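Long-range contacts in esterase E25 (Uncultured bacterium, PDB 4Q05), which probably hydrolyses carboxylic esters as a dimeric member of the GTSAG motif subfamily of the bacterial hormone-sensitive lipase family: residues L211-V216 / L230-P235; P283-L288 / T308-I313. One frame throughout, in Å; residues are numbered along the deposited sequence.

Contact 1: residues L211-V216 / L230-P235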
ATOM      1  N   LEU A 211      10.977  13.953  11.450  1.00 30.76           N
ATOM      2  CA  LEU A 211      10.959  15.342  11.935  1.00 28.10           C
ATOM      3  C   LEU A 211       9.732  16.079  11.427  1.00 26.66           C
ATOM      4  O   LEU A 211       9.138  16.886  12.140  1.00 27.62           O
ATOM      5  CB  LEU A 211      12.202  16.108  11.483  1.00 27.22           C
ATOM      6  CG  LEU A 211      13.552  15.581  11.951  1.00 29.64           C
ATOM      7  CD1 LEU A 211      14.657  16.326  11.206  1.00 26.55           C
ATOM      8  CD2 LEU A 211      13.690  15.699  13.476  1.00 29.34           C
ATOM      9  N   THR A 212       9.356  15.808  10.182  1.00 24.74           N
ATOM     10  CA  THR A 212       8.189  16.463   9.601  1.00 29.85           C
ATOM     11  C   THR A 212       6.936  16.137  10.416  1.00 28.60           C
ATOM     12  O   THR A 212       6.179  17.021  10.811  1.00 27.61           O
ATOM     13  CB  THR A 212       8.011  16.074   8.119  1.00 24.97           C
ATOM     14  OG1 THR A 212       9.040  16.710   7.355  1.00 25.65           O
ATOM     15  CG2 THR A 212       6.663  16.534   7.586  1.00 24.52           C
ATOM     16  N   MET A 213       6.727  14.859  10.681  1.00 25.64           N
ATOM     17  CA  MET A 213       5.586  14.453  11.490  1.00 26.68           C
ATOM     18  C   MET A 213       5.642  15.094  12.884  1.00 28.34           C
ATOM     19  O   MET A 213       4.640  15.599  13.386  1.00 25.36           O
ATOM     20  CB  MET A 213       5.530  12.924  11.597  1.00 23.54           C
ATOM     21  CG  MET A 213       5.237  12.231  10.254  1.00 22.59           C
ATOM     22  SD  MET A 213       5.260  10.440  10.456  1.00 25.42           S
ATOM     23  CE  MET A 213       3.766  10.179  11.428  1.00 20.72           C
ATOM     24  N   GLY A 214       6.817  15.064  13.509  1.00 27.93           N
ATOM     25  CA  GLY A 214       6.968  15.651  14.829  1.00 28.04           C
ATOM     26  C   GLY A 214       6.711  17.144  14.828  1.00 28.50           C
ATOM     27  O   GLY A 214       6.063  17.679  15.725  1.00 30.16           O
ATOM     28  N   LEU A 215       7.215  17.830  13.811  1.00 25.54           N
ATOM     29  CA  LEU A 215       6.970  19.263  13.680  1.00 27.02           C
ATOM     30  C   LEU A 215       5.484  19.575  13.547  1.00 30.94           C
ATOM     31  O   LEU A 215       4.957  20.469  14.212  1.00 29.24           O
ATOM     32  CB  LEU A 215       7.688  19.827  12.460  1.00 29.70           C
ATOM     33  CG  LEU A 215       7.292  21.282  12.194  1.00 33.66           C
ATOM     34  CD1 LEU A 215       7.721  22.161  13.366  1.00 36.75           C
ATOM     35  CD2 LEU A 215       7.906  21.779  10.901  1.00 35.65           C
ATOM     36  N   VAL A 216       4.800  18.850  12.668  1.00 27.38           N
ATOM     37  CA  VAL A 216       3.392  19.138  12.448  1.00 28.68           C
ATOM     38  C   VAL A 216       2.597  18.938  13.742  1.00 28.07           C
ATOM     39  O   VAL A 216       1.691  19.699  14.032  1.00 28.31           O
ATOM     40  CB  VAL A 216       2.801  18.293  11.303  1.00 28.56           C
ATOM     41  CG1 VAL A 216       1.298  18.533  11.187  1.00 28.45           C
ATOM     42  CG2 VAL A 216       3.495  18.642   9.998  1.00 23.63           C
ATOM     43  N   LEU A 230       1.615  17.627   3.065  1.00 25.42           N
ATOM     44  CA  LEU A 230       2.814  16.953   3.547  1.00 23.76           C
ATOM     45  C   LEU A 230       3.191  15.871   2.570  1.00 26.93           C
ATOM     46  O   LEU A 230       2.322  15.275   1.939  1.00 24.89           O
ATOM     47  CB  LEU A 230       2.564  16.290   4.896  1.00 23.74           C
ATOM     48  CG  LEU A 230       2.078  17.166   6.037  1.00 26.04           C
ATOM     49  CD1 LEU A 230       2.035  16.316   7.302  1.00 27.19           C
ATOM     50  CD2 LEU A 230       2.990  18.380   6.216  1.00 25.13           C
ATOM     51  N   PHE A 231       4.489  15.629   2.450  1.00 23.12           N
ATOM     52  CA  PHE A 231       5.009  14.488   1.714  1.00 22.40           C
ATOM     53  C   PHE A 231       5.754  13.584   2.689  1.00 25.95           C
ATOM     54  O   PHE A 231       6.695  14.028   3.353  1.00 24.75           O
ATOM     55  CB  PHE A 231       5.966  14.972   0.627  1.00 26.84           C
ATOM     56  CG  PHE A 231       6.680  13.868  -0.075  1.00 23.47           C
ATOM     57  CD1 PHE A 231       6.017  13.086  -1.001  1.00 23.02           C
ATOM     58  CD2 PHE A 231       8.013  13.599   0.204  1.00 23.22           C
ATOM     59  CE1 PHE A 231       6.675  12.055  -1.654  1.00 28.69           C
ATOM     60  CE2 PHE A 231       8.679  12.588  -0.439  1.00 22.21           C
ATOM     61  CZ  PHE A 231       8.011  11.807  -1.375  1.00 26.13           C
ATOM     62  N   LEU A 232       5.315  12.331   2.805  1.00 23.40           N
ATOM     63  CA  LEU A 232       6.002  11.363   3.655  1.00 24.12           C
ATOM     64  C   LEU A 232       6.417  10.138   2.844  1.00 27.91           C
ATOM     65  O   LEU A 232       5.624   9.205   2.638  1.00 22.47           O
ATOM     66  CB  LEU A 232       5.110  10.931   4.814  1.00 22.24           C
ATOM     67  CG  LEU A 232       4.568  12.051   5.700  1.00 25.91           C
ATOM     68  CD1 LEU A 232       3.649  11.455   6.746  1.00 21.97           C
ATOM     69  CD2 LEU A 232       5.714  12.808   6.369  1.00 20.74           C
ATOM     70  N   GLY A 233       7.641  10.133   2.358  1.00 24.49           N
ATOM     71  CA  GLY A 233       8.184   9.022   1.649  1.00 23.48           C
ATOM     72  C   GLY A 233       8.874   8.143   2.639  1.00 26.23           C
ATOM     73  O   GLY A 233       9.613   8.654   3.424  1.00 27.53           O
ATOM     74  N   THR A 234       8.580   6.856   2.592  1.00 22.51           N
ATOM     75  CA  THR A 234       9.129   5.838   3.467  1.00 23.91           C
ATOM     76  C   THR A 234       9.477   6.388   4.872  1.00 23.50           C
ATOM     77  O   THR A 234      10.587   6.384   5.288  1.00 24.70           O
ATOM     78  CB  THR A 234      10.291   5.083   2.789  1.00 27.57           C
ATOM     79  OG1 THR A 234      10.745   4.037   3.612  1.00 24.54           O
ATOM     80  CG2 THR A 234      11.426   5.997   2.463  1.00 23.20           C
ATOM     81  N   PRO A 235       8.385   6.934   5.556  1.00 24.15           N
ATOM     82  CA  PRO A 235       8.738   7.666   6.774  1.00 22.15           C
ATOM     83  C   PRO A 235       9.237   6.793   7.913  1.00 24.75           C
ATOM     84  O   PRO A 235       8.811   5.684   8.044  1.00 22.84           O
ATOM     85  CB  PRO A 235       7.441   8.333   7.163  1.00 22.48           C
ATOM     86  CG  PRO A 235       6.403   7.426   6.723  1.00 20.02           C
ATOM     87  CD  PRO A 235       6.851   7.061   5.401  1.00 21.49           C
TER
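Both methyls of L232 reach M213: CD1 sits 3.9 Å from M213 CG and CD2 4.0 Å from the same carbon, the two side chains crossing at about a right angle. M213 SD lies 4.5 Å from P235 CB, and the bend at chi3 (70°) turns only the CE methyl beyond it. On its T212 side, L232 CD2 lies 4.0 Å from T212 CG2. One turn further along the helix, V216 CG2 rests against the forked end of L230, 3.8 Å from L230 CD2 and equally near CD1. No hydrogen bond joins the segments; the fit is one of apolar side-chain carbons, with the thioether sulfur at its margin. An alanine at L232 is likely to open a gap beside M213 CG and take from T212 CG2 its nearer neighbour on the strand. T212 OG1 stands beside the backbone N (chi1 -72°), held by T136 OG1 and G208 O, which leaves CG2 facing the strand. L202 of strand 200-205 touches T212, V216 and L230, and T294 of strand 294-299 touches both leucines. The axes of 211-216 and 230-232 run at 144° to each other, within the beta-alpha-beta crossover that follows the probable nucleophile elbow of an alpha/beta hydrolase.

Contact 2: residues P283-L288 / T308-I313. With NA (sodium ion), chain C.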
ATOM      1  N   PRO A 283       6.849   9.320  15.845  1.00 23.22           N
ATOM      2  CA  PRO A 283       5.674  10.194  15.804  1.00 23.98           C
ATOM      3  C   PRO A 283       4.364   9.479  15.435  1.00 23.93           C
ATOM      4  O   PRO A 283       3.298  10.040  15.687  1.00 24.33           O
ATOM      5  CB  PRO A 283       6.032  11.224  14.722  1.00 24.00           C
ATOM      6  CG  PRO A 283       7.478  11.158  14.559  1.00 29.92           C
ATOM      7  CD  PRO A 283       7.937   9.792  14.972  1.00 28.01           C
ATOM      8  N   LEU A 284       4.440   8.294  14.835  1.00 25.54           N
ATOM      9  CA  LEU A 284       3.240   7.505  14.552  1.00 22.99           C
ATOM     10  C   LEU A 284       2.410   7.324  15.825  1.00 29.25           C
ATOM     11  O   LEU A 284       1.182   7.225  15.772  1.00 26.85           O
ATOM     12  CB  LEU A 284       3.621   6.128  14.002  1.00 21.45           C
ATOM     13  CG  LEU A 284       2.467   5.154  13.753  1.00 27.85           C
ATOM     14  CD1 LEU A 284       1.425   5.797  12.817  1.00 22.18           C
ATOM     15  CD2 LEU A 284       2.989   3.861  13.165  1.00 24.45           C
ATOM     16  N   TYR A 285       3.090   7.266  16.968  1.00 28.14           N
ATOM     17  CA  TYR A 285       2.413   7.070  18.249  1.00 28.62           C
ATOM     18  C   TYR A 285       1.735   8.323  18.756  1.00 30.69           C
ATOM     19  O   TYR A 285       0.939   8.271  19.698  1.00 34.04           O
ATOM     20  CB  TYR A 285       3.377   6.515  19.305  1.00 29.79           C
ATOM     21  CG  TYR A 285       3.757   5.104  18.982  1.00 28.73           C
ATOM     22  CD1 TYR A 285       2.837   4.082  19.129  1.00 29.61           C
ATOM     23  CD2 TYR A 285       5.008   4.796  18.477  1.00 25.79           C
ATOM     24  CE1 TYR A 285       3.155   2.793  18.809  1.00 30.09           C
ATOM     25  CE2 TYR A 285       5.341   3.502  18.146  1.00 24.75           C
ATOM     26  CZ  TYR A 285       4.410   2.507  18.317  1.00 30.23           C
ATOM     27  OH  TYR A 285       4.718   1.216  17.991  1.00 28.09           O
ATOM     28  N   GLY A 286       2.047   9.454  18.139  1.00 27.46           N
ATOM     29  CA  GLY A 286       1.421  10.698  18.543  1.00 29.35           C
ATOM     30  C   GLY A 286       0.100  10.886  17.823  1.00 31.66           C
ATOM     31  O   GLY A 286      -0.304  10.053  17.003  1.00 27.57           O
ATOM     32  N   ASP A 287      -0.558  11.998  18.116  1.00 30.62           N
ATOM     33  CA  ASP A 287      -1.841  12.336  17.518  1.00 31.24           C
ATOM     34  C   ASP A 287      -1.643  12.819  16.089  1.00 31.65           C
ATOM     35  O   ASP A 287      -0.773  13.642  15.829  1.00 29.66           O
ATOM     36  CB  ASP A 287      -2.505  13.449  18.330  1.00 37.10           C
ATOM     37  CG  ASP A 287      -4.009  13.557  18.074  1.00 37.89           C
ATOM     38  OD1 ASP A 287      -4.517  12.969  17.090  1.00 35.51           O
ATOM     39  OD2 ASP A 287      -4.681  14.243  18.871  1.00 44.72           O
ATOM     40  N   LEU A 288      -2.456  12.313  15.165  1.00 28.67           N
ATOM     41  CA  LEU A 288      -2.375  12.731  13.767  1.00 27.19           C
ATOM     42  C   LEU A 288      -3.612  13.506  13.319  1.00 29.38           C
ATOM     43  O   LEU A 288      -3.716  13.904  12.160  1.00 28.50           O
ATOM     44  CB  LEU A 288      -2.151  11.518  12.858  1.00 26.18           C
ATOM     45  CG  LEU A 288      -0.894  10.704  13.173  1.00 25.54           C
ATOM     46  CD1 LEU A 288      -0.677   9.608  12.131  1.00 20.93           C
ATOM     47  CD2 LEU A 288       0.310  11.615  13.228  1.00 27.41           C
ATOM     48  N   THR A 308       5.004   3.008   6.888  1.00 22.33           N
ATOM     49  CA  THR A 308       4.325   3.876   5.945  1.00 22.86           C
ATOM     50  C   THR A 308       2.815   3.647   5.942  1.00 22.75           C
ATOM     51  O   THR A 308       2.025   4.589   6.073  1.00 21.17           O
ATOM     52  CB  THR A 308       4.872   3.678   4.516  1.00 24.05           C
ATOM     53  OG1 THR A 308       6.295   3.883   4.535  1.00 23.67           O
ATOM     54  CG2 THR A 308       4.200   4.680   3.544  1.00 18.29           C
ATOM     55  N   VAL A 309       2.421   2.395   5.790  1.00 19.89           N
ATOM     56  CA  VAL A 309       1.007   2.088   5.635  1.00 23.26           C
ATOM     57  C   VAL A 309       0.291   2.238   6.973  1.00 20.81           C
ATOM     58  O   VAL A 309      -0.888   2.580   7.013  1.00 23.04           O
ATOM     59  CB  VAL A 309       0.763   0.691   5.017  1.00 21.29           C
ATOM     60  CG1 VAL A 309       1.477   0.582   3.664  1.00 22.42           C
ATOM     61  CG2 VAL A 309       1.194  -0.427   5.954  1.00 20.98           C
ATOM     62  N   ARG A 310       1.015   1.997   8.061  1.00 22.81           N
ATOM     63  CA  ARG A 310       0.470   2.237   9.397  1.00 22.05           C
ATOM     64  C   ARG A 310       0.205   3.715   9.549  1.00 22.17           C
ATOM     65  O   ARG A 310      -0.804   4.112  10.114  1.00 22.75           O
ATOM     66  CB  ARG A 310       1.416   1.750  10.491  1.00 21.79           C
ATOM     67  CG  ARG A 310       1.443   0.230  10.650  1.00 21.25           C
ATOM     68  CD  ARG A 310       2.552  -0.185  11.595  1.00 21.74           C
ATOM     69  NE  ARG A 310       2.328   0.356  12.932  1.00 26.24           N
ATOM     70  CZ  ARG A 310       3.271   0.499  13.857  1.00 29.31           C
ATOM     71  NH1 ARG A 310       4.526   0.160  13.595  1.00 26.63           N
ATOM     72  NH2 ARG A 310       2.962   1.006  15.038  1.00 29.22           N
ATOM     73  N   THR A 311       1.097   4.544   9.021  1.00 22.11           N
ATOM     74  CA  THR A 311       0.893   5.984   9.122  1.00 21.06           C
ATOM     75  C   THR A 311      -0.273   6.429   8.237  1.00 20.89           C
ATOM     76  O   THR A 311      -1.104   7.228   8.652  1.00 25.53           O
ATOM     77  CB  THR A 311       2.161   6.779   8.758  1.00 24.04           C
ATOM     78  OG1 THR A 311       3.213   6.469   9.688  1.00 21.54           O
ATOM     79  CG2 THR A 311       1.866   8.266   8.797  1.00 17.34           C
ATOM     80  N   HIS A 312      -0.319   5.908   7.019  1.00 22.62           N
ATOM     81  CA  HIS A 312      -1.391   6.231   6.096  1.00 22.32           C
ATOM     82  C   HIS A 312      -2.738   5.894   6.731  1.00 21.59           C
ATOM     83  O   HIS A 312      -3.688   6.674   6.659  1.00 22.45           O
ATOM     84  CB  HIS A 312      -1.246   5.448   4.783  1.00 19.65           C
ATOM     85  CG  HIS A 312      -2.427   5.587   3.873  1.00 20.84           C
ATOM     86  ND1 HIS A 312      -3.354   4.583   3.694  1.00 23.12           N
ATOM     87  CD2 HIS A 312      -2.849   6.627   3.116  1.00 18.84           C
ATOM     88  CE1 HIS A 312      -4.287   4.991   2.849  1.00 23.38           C
ATOM     89  NE2 HIS A 312      -4.009   6.233   2.490  1.00 21.02           N
ATOM     90  N   ILE A 313      -2.808   4.724   7.353  1.00 19.55           N
ATOM     91  CA  ILE A 313      -4.063   4.256   7.923  1.00 22.24           C
ATOM     92  C   ILE A 313      -4.422   5.132   9.110  1.00 25.02           C
ATOM     93  O   ILE A 313      -5.567   5.540   9.250  1.00 24.02           O
ATOM     94  CB  ILE A 313      -4.001   2.763   8.327  1.00 20.69           C
ATOM     95  CG1 ILE A 313      -3.960   1.880   7.070  1.00 22.07           C
ATOM     96  CG2 ILE A 313      -5.216   2.370   9.184  1.00 20.31           C
ATOM     97  CD1 ILE A 313      -5.200   2.087   6.134  1.00 24.33           C
TER
HETATM   98 NA    NA C 401      -2.517   1.973   3.936  1.00 30.30          NA
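L284 projects from a short 3-10 turn onto helix 305-317 of the alpha/beta hydrolase fold, and its two methyls divide the work. The van der Waals contacts of the leucine methyls begin with L284 CD1, which lies 3.7 Å from T311 CA and just as near T311 OG1. CD2 of the same leucine lies over one face of the R310 guanidinium, off toward its rim and 3.4 Å from R310 CZ, with the leucine and arginine side chains crossing at about a right angle. L284 CG stands anti to the backbone N (chi1 176°), which carries the fork across to the helix. Further along the loop, L288 CD1 comes within 4.2 Å of T311 O.

The polar contacts gather at R310. Its chain bends at chi3 (63°), which helps bring the guanidinium back over L284 and toward Y285, whose OH stands 3.4 Å from R310 NH2 at the edge of the group. Ring and guanidinium are steeply inclined to one another, 67° between planes. D238 is the firmer partner: it forms a salt bridge with R310 NH1 and a weak hydrogen bond with Y285 OH, so its carboxylate limits how the arginine can turn, while T311 OG1 bonds back to A307 O within its own helix.

Metal coordination and the dimer occupy another side of the helix. V309 and I313 pack on V326 of the second subunit, and R310 packs on E328 of the second subunit. H312 points away from the loop; its NE2 bonds to A322 O, while H312 ND1 binds a sodium ion at 2.8 Å, which V326 O of the second subunit also binds.

In the fold
Followed from the N terminus, the chain leaves strand 200-205, runs through helix 206-221 and returns on strand 229-235, where contact 1 closes a loop of 13 residues. Contact 2 opens only afterwards: the loop at 283-288 leads into strand 294-299, and helix 305-317 then comes back beside 283-288, closing 19 residues. The two are therefore in series, neither nested nor crossed, yet their centres are just 10 Å apart. M213 CB meets P283 CB at 3.6 Å, and P235 CD meets T308 OG1 at 3.3 Å. Contact 1 ties helix 206-221 to the central sheet; contact 2 ties the loop before strand 294-299 to helix 305-317, which reaches the dimer interface.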